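Local coordinates for protein alternansucrase (Leuconostoc mesenteroides, PDB 6HVG) that belongs to glycoside hydrolase family 70 and joins a TIM-barrel-type catalytic region to cell-wall-binding-type repeats of short beta hairpins, at residues N1322-S1335 / R1352-R1366. Residues are numbered along the deposited sequence; the frame is centred on the assembly and turned at random.
Sequences NWYYFDKDGYMVRS and RNGNYYFMPNGVELR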
ATOM      1  N   ASN A1322      16.406  15.082 -30.978  1.00 47.63           N
ATOM      2  CA  ASN A1322      15.800  16.401 -30.991  1.00 45.48           C
ATOM      3  C   ASN A1322      14.295  16.350 -31.179  1.00 43.05           C
ATOM      4  O   ASN A1322      13.791  15.479 -31.881  1.00 46.09           O
ATOM      5  CB  ASN A1322      16.422  17.274 -32.081  1.00 46.94           C
ATOM      6  CG  ASN A1322      17.934  17.356 -31.979  1.00 47.95           C
ATOM      7  OD1 ASN A1322      18.468  17.931 -31.034  1.00 51.38           O
ATOM      8  ND2 ASN A1322      18.626  16.781 -32.946  1.00 46.44           N
ATOM      9  N   TRP A1323      13.588  17.293 -30.551  1.00 40.55           N
ATOM     10  CA  TRP A1323      12.135  17.353 -30.635  1.00 39.14           C
ATOM     11  C   TRP A1323      11.689  18.542 -31.439  1.00 39.02           C
ATOM     12  O   TRP A1323      12.312  19.609 -31.391  1.00 39.30           O
ATOM     13  CB  TRP A1323      11.514  17.422 -29.236  1.00 38.98           C
ATOM     14  CG  TRP A1323      11.464  16.101 -28.558  1.00 38.53           C
ATOM     15  CD1 TRP A1323      12.460  15.520 -27.810  1.00 37.70           C
ATOM     16  CD2 TRP A1323      10.380  15.169 -28.575  1.00 37.95           C
ATOM     17  NE1 TRP A1323      12.045  14.306 -27.346  1.00 37.05           N
ATOM     18  CE2 TRP A1323      10.772  14.063 -27.793  1.00 36.27           C
ATOM     19  CE3 TRP A1323       9.100  15.175 -29.144  1.00 38.57           C
ATOM     20  CZ2 TRP A1323       9.949  12.954 -27.602  1.00 34.65           C
ATOM     21  CZ3 TRP A1323       8.268  14.071 -28.927  1.00 37.49           C
ATOM     22  CH2 TRP A1323       8.704  12.979 -28.171  1.00 35.21           C
ATOM     23  N   TYR A1324      10.587  18.353 -32.166  1.00 40.04           N
ATOM     24  CA  TYR A1324       9.984  19.390 -33.012  1.00 40.74           C
ATOM     25  C   TYR A1324       8.470  19.435 -32.823  1.00 40.32           C
ATOM     26  O   TYR A1324       7.858  18.431 -32.449  1.00 40.76           O
ATOM     27  CB  TYR A1324      10.283  19.076 -34.479  1.00 41.62           C
ATOM     28  CG  TYR A1324      11.750  18.858 -34.754  1.00 39.60           C
ATOM     29  CD1 TYR A1324      12.313  17.605 -34.611  1.00 38.86           C
ATOM     30  CD2 TYR A1324      12.564  19.909 -35.132  1.00 39.93           C
ATOM     31  CE1 TYR A1324      13.648  17.397 -34.843  1.00 40.45           C
ATOM     32  CE2 TYR A1324      13.900  19.717 -35.377  1.00 41.48           C
ATOM     33  CZ  TYR A1324      14.439  18.465 -35.231  1.00 41.86           C
ATOM     34  OH  TYR A1324      15.779  18.285 -35.458  1.00 43.02           O
ATOM     35  N   TYR A1325       7.874  20.596 -33.083  1.00 38.42           N
ATOM     36  CA  TYR A1325       6.424  20.701 -33.145  1.00 37.24           C
ATOM     37  C   TYR A1325       5.973  21.109 -34.559  1.00 38.41           C
ATOM     38  O   TYR A1325       6.476  22.070 -35.132  1.00 36.96           O
ATOM     39  CB  TYR A1325       5.911  21.722 -32.131  1.00 36.30           C
ATOM     40  CG  TYR A1325       4.439  21.903 -32.238  1.00 36.49           C
ATOM     41  CD1 TYR A1325       3.568  20.871 -31.908  1.00 38.00           C
ATOM     42  CD2 TYR A1325       3.897  23.071 -32.714  1.00 36.40           C
ATOM     43  CE1 TYR A1325       2.205  21.015 -32.057  1.00 37.28           C
ATOM     44  CE2 TYR A1325       2.534  23.217 -32.857  1.00 35.37           C
ATOM     45  CZ  TYR A1325       1.705  22.186 -32.538  1.00 36.38           C
ATOM     46  OH  TYR A1325       0.348  22.334 -32.651  1.00 42.65           O
ATOM     47  N   PHE A1326       5.021  20.360 -35.103  1.00 38.21           N
ATOM     48  CA  PHE A1326       4.445  20.647 -36.395  1.00 40.17           C
ATOM     49  C   PHE A1326       3.037  21.190 -36.208  1.00 42.66           C
ATOM     50  O   PHE A1326       2.195  20.529 -35.587  1.00 45.64           O
ATOM     51  CB  PHE A1326       4.428  19.372 -37.281  1.00 40.58           C
ATOM     52  CG  PHE A1326       5.789  18.959 -37.741  1.00 40.07           C
ATOM     53  CD1 PHE A1326       6.646  18.323 -36.885  1.00 39.42           C
ATOM     54  CD2 PHE A1326       6.226  19.244 -39.017  1.00 40.09           C
ATOM     55  CE1 PHE A1326       7.912  17.963 -37.293  1.00 39.87           C
ATOM     56  CE2 PHE A1326       7.490  18.885 -39.431  1.00 38.99           C
ATOM     57  CZ  PHE A1326       8.338  18.246 -38.569  1.00 38.41           C
ATOM     58  N   ASP A1327       2.784  22.369 -36.780  1.00 43.66           N
ATOM     59  CA  ASP A1327       1.503  23.074 -36.621  1.00 44.43           C
ATOM     60  C   ASP A1327       0.353  22.432 -37.390  1.00 45.99           C
ATOM     61  O   ASP A1327       0.534  21.429 -38.093  1.00 45.48           O
ATOM     62  CB  ASP A1327       1.662  24.568 -36.968  1.00 46.74           C
ATOM     63  CG  ASP A1327       2.038  24.831 -38.435  1.00 50.11           C
ATOM     64  OD1 ASP A1327       1.634  24.052 -39.324  1.00 51.82           O
ATOM     65  OD2 ASP A1327       2.727  25.845 -38.707  1.00 50.69           O
ATOM     66  N   LYS A1328      -0.832  23.010 -37.249  1.00 51.51           N
ATOM     67  CA  LYS A1328      -2.008  22.532 -37.959  1.00 56.81           C
ATOM     68  C   LYS A1328      -1.799  22.444 -39.463  1.00 52.77           C
ATOM     69  O   LYS A1328      -2.290  21.515 -40.102  1.00 55.07           O
ATOM     70  CB  LYS A1328      -3.174  23.460 -37.688  1.00 66.06           C
ATOM     71  CG  LYS A1328      -3.749  23.472 -36.275  1.00 76.94           C
ATOM     72  CD  LYS A1328      -4.848  24.532 -36.162  1.00 90.16           C
ATOM     73  CE  LYS A1328      -4.458  25.906 -36.758  1.00 91.97           C
ATOM     74  NZ  LYS A1328      -5.524  26.932 -36.631  1.00 89.35           N
ATOM     75  N   ASP A1329      -1.046  23.383 -40.023  1.00 51.08           N
ATOM     76  CA  ASP A1329      -0.773  23.408 -41.480  1.00 52.68           C
ATOM     77  C   ASP A1329       0.223  22.361 -41.974  1.00 49.64           C
ATOM     78  O   ASP A1329       0.343  22.139 -43.164  1.00 53.79           O
ATOM     79  CB  ASP A1329      -0.311  24.812 -41.891  1.00 55.80           C
ATOM     80  CG  ASP A1329      -1.411  25.868 -41.702  1.00 56.74           C
ATOM     81  OD1 ASP A1329      -2.602  25.512 -41.734  1.00 55.42           O
ATOM     82  OD2 ASP A1329      -1.089  27.054 -41.520  1.00 61.83           O
ATOM     83  N   GLY A1330       0.927  21.723 -41.048  1.00 46.61           N
ATOM     84  CA  GLY A1330       1.844  20.633 -41.350  1.00 41.86           C
ATOM     85  C   GLY A1330       3.289  21.084 -41.412  1.00 41.60           C
ATOM     86  O   GLY A1330       4.129  20.383 -41.977  1.00 40.38           O
ATOM     87  N   TYR A1331       3.589  22.236 -40.812  1.00 40.84           N
ATOM     88  CA  TYR A1331       4.913  22.835 -40.898  1.00 42.55           C
ATOM     89  C   TYR A1331       5.575  22.941 -39.537  1.00 41.51           C
ATOM     90  O   TYR A1331       4.960  23.376 -38.582  1.00 45.23           O
ATOM     91  CB  TYR A1331       4.838  24.234 -41.553  1.00 44.04           C
ATOM     92  CG  TYR A1331       4.645  24.187 -43.054  1.00 46.31           C
ATOM     93  CD1 TYR A1331       5.651  23.726 -43.879  1.00 48.80           C
ATOM     94  CD2 TYR A1331       3.442  24.574 -43.646  1.00 47.77           C
ATOM     95  CE1 TYR A1331       5.483  23.673 -45.244  1.00 50.39           C
ATOM     96  CE2 TYR A1331       3.264  24.506 -45.014  1.00 48.77           C
ATOM     97  CZ  TYR A1331       4.286  24.056 -45.799  1.00 51.76           C
ATOM     98  OH  TYR A1331       4.131  23.991 -47.162  1.00 59.50           O
ATOM     99  N   MET A1332       6.829  22.538 -39.472  1.00 40.70           N
ATOM    100  CA  MET A1332       7.656  22.689 -38.292  1.00 40.86           C
ATOM    101  C   MET A1332       7.666  24.137 -37.852  1.00 41.81           C
ATOM    102  O   MET A1332       7.747  25.041 -38.680  1.00 47.68           O
ATOM    103  CB  MET A1332       9.081  22.234 -38.635  1.00 39.90           C
ATOM    104  CG  MET A1332      10.103  22.381 -37.547  1.00 41.06           C
ATOM    105  SD  MET A1332      11.766  21.975 -38.103  1.00 44.94           S
ATOM    106  CE  MET A1332      11.591  20.221 -38.376  1.00 42.88           C
ATOM    107  N   VAL A1333       7.583  24.362 -36.551  1.00 40.71           N
ATOM    108  CA  VAL A1333       7.659  25.711 -35.988  1.00 41.53           C
ATOM    109  C   VAL A1333       9.116  26.036 -35.751  1.00 43.02           C
ATOM    110  O   VAL A1333       9.849  25.216 -35.184  1.00 45.52           O
ATOM    111  CB  VAL A1333       6.880  25.809 -34.650  1.00 41.78           C
ATOM    112  CG1 VAL A1333       7.220  27.077 -33.882  1.00 40.26           C
ATOM    113  CG2 VAL A1333       5.373  25.703 -34.912  1.00 41.03           C
ATOM    114  N   ARG A1334       9.528  27.229 -36.171  1.00 44.46           N
ATOM    115  CA  ARG A1334      10.922  27.651 -36.093  1.00 46.60           C
ATOM    116  C   ARG A1334      10.992  29.136 -35.800  1.00 48.20           C
ATOM    117  O   ARG A1334      10.186  29.891 -36.301  1.00 53.48           O
ATOM    118  CB  ARG A1334      11.614  27.386 -37.443  1.00 50.16           C
ATOM    119  CG  ARG A1334      11.521  25.946 -37.958  1.00 52.00           C
ATOM    120  CD  ARG A1334      12.257  25.748 -39.276  1.00 52.70           C
ATOM    121  NE  ARG A1334      11.551  26.424 -40.356  1.00 51.46           N
ATOM    122  CZ  ARG A1334      12.098  27.246 -41.239  1.00 47.16           C
ATOM    123  NH1 ARG A1334      13.403  27.500 -41.236  1.00 47.26           N
ATOM    124  NH2 ARG A1334      11.314  27.810 -42.141  1.00 46.38           N
ATOM    125  N   SER A1335      11.983  29.570 -35.042  1.00 51.52           N
ATOM    126  CA  SER A1335      12.103  30.988 -34.719  1.00 54.16           C
ATOM    127  C   SER A1335      12.687  31.758 -35.886  1.00 59.93           C
ATOM    128  O   SER A1335      13.607  31.297 -36.571  1.00 63.64           O
ATOM    129  CB  SER A1335      12.936  31.202 -33.449  1.00 52.97           C
ATOM    130  OG  SER A1335      14.299  30.840 -33.630  1.00 54.08           O
ATOM    131  N   ARG A1352       0.448  18.063 -23.543  1.00 61.56           N
ATOM    132  CA  ARG A1352       1.607  18.751 -24.091  1.00 59.60           C
ATOM    133  C   ARG A1352       1.408  20.263 -24.234  1.00 52.75           C
ATOM    134  O   ARG A1352       2.368  20.975 -24.464  1.00 50.72           O
ATOM    135  CB  ARG A1352       2.026  18.121 -25.402  1.00 63.03           C
ATOM    136  CG  ARG A1352       2.160  16.605 -25.343  1.00 66.47           C
ATOM    137  CD  ARG A1352       3.373  16.207 -26.153  1.00 71.22           C
ATOM    138  NE  ARG A1352       3.373  14.802 -26.544  1.00 73.22           N
ATOM    139  CZ  ARG A1352       4.477  14.085 -26.744  1.00 74.02           C
ATOM    140  NH1 ARG A1352       5.681  14.627 -26.565  1.00 83.89           N
ATOM    141  NH2 ARG A1352       4.377  12.827 -27.118  1.00 68.64           N
ATOM    142  N   ASN A1353       0.201  20.770 -24.001  1.00 48.82           N
ATOM    143  CA  ASN A1353      -0.034  22.220 -24.088  1.00 49.37           C
ATOM    144  C   ASN A1353       0.867  22.992 -23.152  1.00 50.50           C
ATOM    145  O   ASN A1353       1.207  22.506 -22.085  1.00 58.91           O
ATOM    146  CB  ASN A1353      -1.483  22.581 -23.822  1.00 50.44           C
ATOM    147  CG  ASN A1353      -2.394  22.208 -24.965  1.00 54.15           C
ATOM    148  OD1 ASN A1353      -1.982  21.570 -25.923  1.00 65.73           O
ATOM    149  ND2 ASN A1353      -3.623  22.648 -24.902  1.00 59.61           N
ATOM    150  N   GLY A1354       1.314  24.167 -23.588  1.00 49.06           N
ATOM    151  CA  GLY A1354       2.288  24.952 -22.839  1.00 47.70           C
ATOM    152  C   GLY A1354       3.071  25.896 -23.726  1.00 48.46           C
ATOM    153  O   GLY A1354       2.788  26.007 -24.910  1.00 50.48           O
ATOM    154  N   ASN A1355       4.064  26.567 -23.140  1.00 48.00           N
ATOM    155  CA  ASN A1355       4.945  27.470 -23.862  1.00 45.99           C
ATOM    156  C   ASN A1355       6.289  26.833 -24.118  1.00 46.04           C
ATOM    157  O   ASN A1355       6.988  26.436 -23.194  1.00 47.21           O
ATOM    158  CB  ASN A1355       5.144  28.785 -23.109  1.00 47.62           C
ATOM    159  CG  ASN A1355       3.918  29.688 -23.182  1.00 52.50           C
ATOM    160  OD1 ASN A1355       3.081  29.564 -24.075  1.00 53.83           O
ATOM    161  ND2 ASN A1355       3.788  30.582 -22.211  1.00 58.26           N
ATOM    162  N   TYR A1356       6.654  26.777 -25.394  1.00 46.18           N
ATOM    163  CA  TYR A1356       7.890  26.139 -25.828  1.00 43.73           C
ATOM    164  C   TYR A1356       8.848  27.128 -26.448  1.00 41.24           C
ATOM    165  O   TYR A1356       8.435  28.213 -26.838  1.00 45.20           O
ATOM    166  CB  TYR A1356       7.543  25.053 -26.820  1.00 44.07           C
ATOM    167  CG  TYR A1356       6.810  23.897 -26.199  1.00 46.06           C
ATOM    168  CD1 TYR A1356       5.425  23.932 -25.987  1.00 46.85           C
ATOM    169  CD2 TYR A1356       7.499  22.759 -25.805  1.00 47.56           C
ATOM    170  CE1 TYR A1356       4.760  22.847 -25.433  1.00 46.94           C
ATOM    171  CE2 TYR A1356       6.844  21.677 -25.229  1.00 45.55           C
ATOM    172  CZ  TYR A1356       5.486  21.724 -25.069  1.00 44.92           C
ATOM    173  OH  TYR A1356       4.869  20.659 -24.515  1.00 48.53           O
ATOM    174  N   TYR A1357      10.122  26.763 -26.505  1.00 38.30           N
ATOM    175  CA  TYR A1357      11.150  27.581 -27.139  1.00 39.47           C
ATOM    176  C   TYR A1357      11.761  26.828 -28.343  1.00 41.95           C
ATOM    177  O   TYR A1357      12.555  25.913 -28.162  1.00 44.37           O
ATOM    178  CB  TYR A1357      12.224  27.872 -26.109  1.00 38.33           C
ATOM    179  CG  TYR A1357      13.247  28.933 -26.473  1.00 38.80           C
ATOM    180  CD1 TYR A1357      14.225  28.692 -27.411  1.00 40.01           C
ATOM    181  CD2 TYR A1357      13.280  30.151 -25.810  1.00 38.89           C
ATOM    182  CE1 TYR A1357      15.181  29.665 -27.712  1.00 40.03           C
ATOM    183  CE2 TYR A1357      14.242  31.107 -26.085  1.00 38.49           C
ATOM    184  CZ  TYR A1357      15.176  30.875 -27.039  1.00 38.29           C
ATOM    185  OH  TYR A1357      16.120  31.844 -27.302  1.00 38.58           O
ATOM    186  N   PHE A1358      11.363  27.177 -29.561  1.00 44.41           N
ATOM    187  CA  PHE A1358      11.924  26.521 -30.757  1.00 44.46           C
ATOM    188  C   PHE A1358      13.013  27.354 -31.411  1.00 44.39           C
ATOM    189  O   PHE A1358      12.860  28.555 -31.568  1.00 42.57           O
ATOM    190  CB  PHE A1358      10.837  26.211 -31.778  1.00 44.24           C
ATOM    191  CG  PHE A1358       9.766  25.340 -31.243  1.00 44.58           C
ATOM    192  CD1 PHE A1358      10.039  24.008 -31.010  1.00 47.21           C
ATOM    193  CD2 PHE A1358       8.520  25.828 -30.944  1.00 44.45           C
ATOM    194  CE1 PHE A1358       9.074  23.143 -30.508  1.00 49.20           C
ATOM    195  CE2 PHE A1358       7.542  24.985 -30.427  1.00 47.42           C
ATOM    196  CZ  PHE A1358       7.820  23.636 -30.195  1.00 49.19           C
ATOM    197  N   MET A1359      14.100  26.697 -31.816  1.00 44.65           N
ATOM    198  CA  MET A1359      15.251  27.403 -32.356  1.00 45.75           C
ATOM    199  C   MET A1359      15.054  27.674 -33.845  1.00 44.15           C
ATOM    200  O   MET A1359      14.025  27.324 -34.409  1.00 45.82           O
ATOM    201  CB  MET A1359      16.514  26.607 -32.054  1.00 49.03           C
ATOM    202  CG  MET A1359      16.683  26.330 -30.556  1.00 51.43           C
ATOM    203  SD  MET A1359      18.383  25.907 -30.158  1.00 56.76           S
ATOM    204  CE  MET A1359      18.277  24.420 -29.194  1.00 61.50           C
ATOM    205  N   PRO A1360      15.991  28.357 -34.498  1.00 44.91           N
ATOM    206  CA  PRO A1360      15.752  28.652 -35.915  1.00 44.51           C
ATOM    207  C   PRO A1360      15.676  27.378 -36.773  1.00 46.35           C
ATOM    208  O   PRO A1360      15.034  27.393 -37.813  1.00 44.80           O
ATOM    209  CB  PRO A1360      16.958  29.490 -36.313  1.00 44.65           C
ATOM    210  CG  PRO A1360      17.531  30.013 -35.046  1.00 46.02           C
ATOM    211  CD  PRO A1360      17.207  29.005 -33.989  1.00 46.36           C
ATOM    212  N   ASN A1361      16.331  26.302 -36.325  1.00 44.77           N
ATOM    213  CA  ASN A1361      16.241  25.011 -36.979  1.00 44.47           C
ATOM    214  C   ASN A1361      15.140  24.133 -36.400  1.00 45.46           C
ATOM    215  O   ASN A1361      15.047  22.946 -36.720  1.00 42.53           O
ATOM    216  CB  ASN A1361      17.581  24.268 -36.924  1.00 46.50           C
ATOM    217  CG  ASN A1361      18.039  24.020 -35.517  1.00 47.14           C
ATOM    218  OD1 ASN A1361      17.324  24.304 -34.561  1.00 49.56           O
ATOM    219  ND2 ASN A1361      19.241  23.518 -35.376  1.00 48.93           N
ATOM    220  N   GLY A1362      14.304  24.705 -35.524  1.00 47.44           N
ATOM    221  CA  GLY A1362      13.067  24.040 -35.046  1.00 46.17           C
ATOM    222  C   GLY A1362      13.242  23.113 -33.869  1.00 45.46           C
ATOM    223  O   GLY A1362      12.266  22.539 -33.396  1.00 49.55           O
ATOM    224  N   VAL A1363      14.475  22.997 -33.383  1.00 43.92           N
ATOM    225  CA  VAL A1363      14.789  22.171 -32.232  1.00 43.75           C
ATOM    226  C   VAL A1363      14.163  22.811 -30.993  1.00 43.38           C
ATOM    227  O   VAL A1363      14.269  24.023 -30.759  1.00 42.39           O
ATOM    228  CB  VAL A1363      16.316  22.085 -32.009  1.00 45.67           C
ATOM    229  CG1 VAL A1363      16.637  21.323 -30.735  1.00 46.64           C
ATOM    230  CG2 VAL A1363      17.002  21.407 -33.183  1.00 45.01           C
ATOM    231  N   GLU A1364      13.517  21.985 -30.190  1.00 44.35           N
ATOM    232  CA  GLU A1364      12.911  22.430 -28.932  1.00 45.68           C
ATOM    233  C   GLU A1364      13.978  22.455 -27.835  1.00 44.93           C
ATOM    234  O   GLU A1364      14.777  21.509 -27.706  1.00 43.45           O
ATOM    235  CB  GLU A1364      11.688  21.534 -28.632  1.00 47.03           C
ATOM    236  CG  GLU A1364      11.370  21.151 -27.208  1.00 51.32           C
ATOM    237  CD  GLU A1364      10.124  20.268 -27.131  1.00 54.77           C
ATOM    238  OE1 GLU A1364       9.254  20.362 -28.023  1.00 57.45           O
ATOM    239  OE2 GLU A1364       9.989  19.478 -26.167  1.00 60.53           O
ATOM    240  N   LEU A1365      14.043  23.566 -27.097  1.00 46.24           N
ATOM    241  CA  LEU A1365      14.962  23.697 -25.956  1.00 47.72           C
ATOM    242  C   LEU A1365      14.373  22.951 -24.771  1.00 46.16           C
ATOM    243  O   LEU A1365      13.171  23.049 -24.512  1.00 40.27           O
ATOM    244  CB  LEU A1365      15.183  25.164 -25.591  1.00 48.25           C
ATOM    245  CG  LEU A1365      16.154  25.506 -24.459  1.00 49.72           C
ATOM    246  CD1 LEU A1365      17.589  25.159 -24.816  1.00 53.22           C
ATOM    247  CD2 LEU A1365      16.061  26.978 -24.113  1.00 50.88           C
ATOM    248  N   ARG A1366      15.223  22.182 -24.094  1.00 48.41           N
ATOM    249  CA  ARG A1366      14.800  21.318 -22.992  1.00 51.52           C
ATOM    250  C   ARG A1366      15.801  21.348 -21.852  1.00 53.59           C
ATOM    251  O   ARG A1366      17.006  21.168 -22.077  1.00 58.16           O
ATOM    252  CB  ARG A1366      14.711  19.879 -23.479  1.00 52.18           C
ATOM    253  CG  ARG A1366      13.697  19.628 -24.564  1.00 55.06           C
ATOM    254  CD  ARG A1366      13.740  18.168 -25.025  1.00 58.27           C
ATOM    255  NE  ARG A1366      12.374  17.648 -24.957  1.00 62.11           N
ATOM    256  CZ  ARG A1366      12.025  16.425 -24.570  1.00 68.57           C
ATOM    257  NH1 ARG A1366      12.954  15.537 -24.211  1.00 68.97           N
ATOM    258  NH2 ARG A1366      10.730  16.092 -24.548  1.00 70.82           N
TER
HETATM  259  O   HOH W   1      15.133  18.658 -28.377  1.00 50.00           O
HETATM  260  O   HOH W   2      16.597  20.656 -36.722  1.00 35.09           O
HETATM  261  O   HOH W   3       9.850  22.576 -34.157  1.00 52.66           O
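F1358 lies across Y1325 and V1333 where two successive beta hairpins pack on each other: strand 1323-1326 belongs to the first, in a putative cell-wall-binding repeat of the choline-binding clan, and strand 1354-1357 to the second, probably of the same kind. Its CZ lies 3.3 Å from CB of Y1325, and CD2 meets the CG1 branch of V1333; CG of F1358 stands anti to its own carbonyl carbon (chi1 -58°), which carries the ring across to the other unit. The Y1325 ring turns away from this contact, and its hydroxyl bonds to D1313. Beside this apolar core the backbones join directly, the amide of E1364 donating to the carbonyl oxygen of W1323 (N to O 2.9 Å). A water completes the junction, accepting from Y1325 N and donating to the carbonyl oxygens of V1333 and G1362, so it links three main-chain groups that do not bond to one another directly. G1362 ends the type I turn that begins at M1359, and its CA makes a CA-H...O contact with V1333 O, 3.4 Å away. The edge of the Y1324 ring faces N1361 O, while its hydroxyl is held by D1318 and a second water.

Towards the partly exposed side W1323, R1366 and R1352 meet, together with buried E1364. Here the R1366 guanidinium lies over one face of the W1323 indole, planes 20° apart, in a cation-pi stack; R1366 CZ is 3.8 Å from the centroid of the W1323 five-membered ring. E1364 steadies that group, since OE2 takes the NE hydrogen in the guanidinium plane as part of a salt bridge. R1352 approaches the six-membered ring obliquely through NH1. Apart from the arginines, where the M1359-G1362 turn meets partly exposed S1335, M1359 O accepts from S1335 N (3.1 Å) and G1362 N, which arrive from opposite faces of the carbonyl plane.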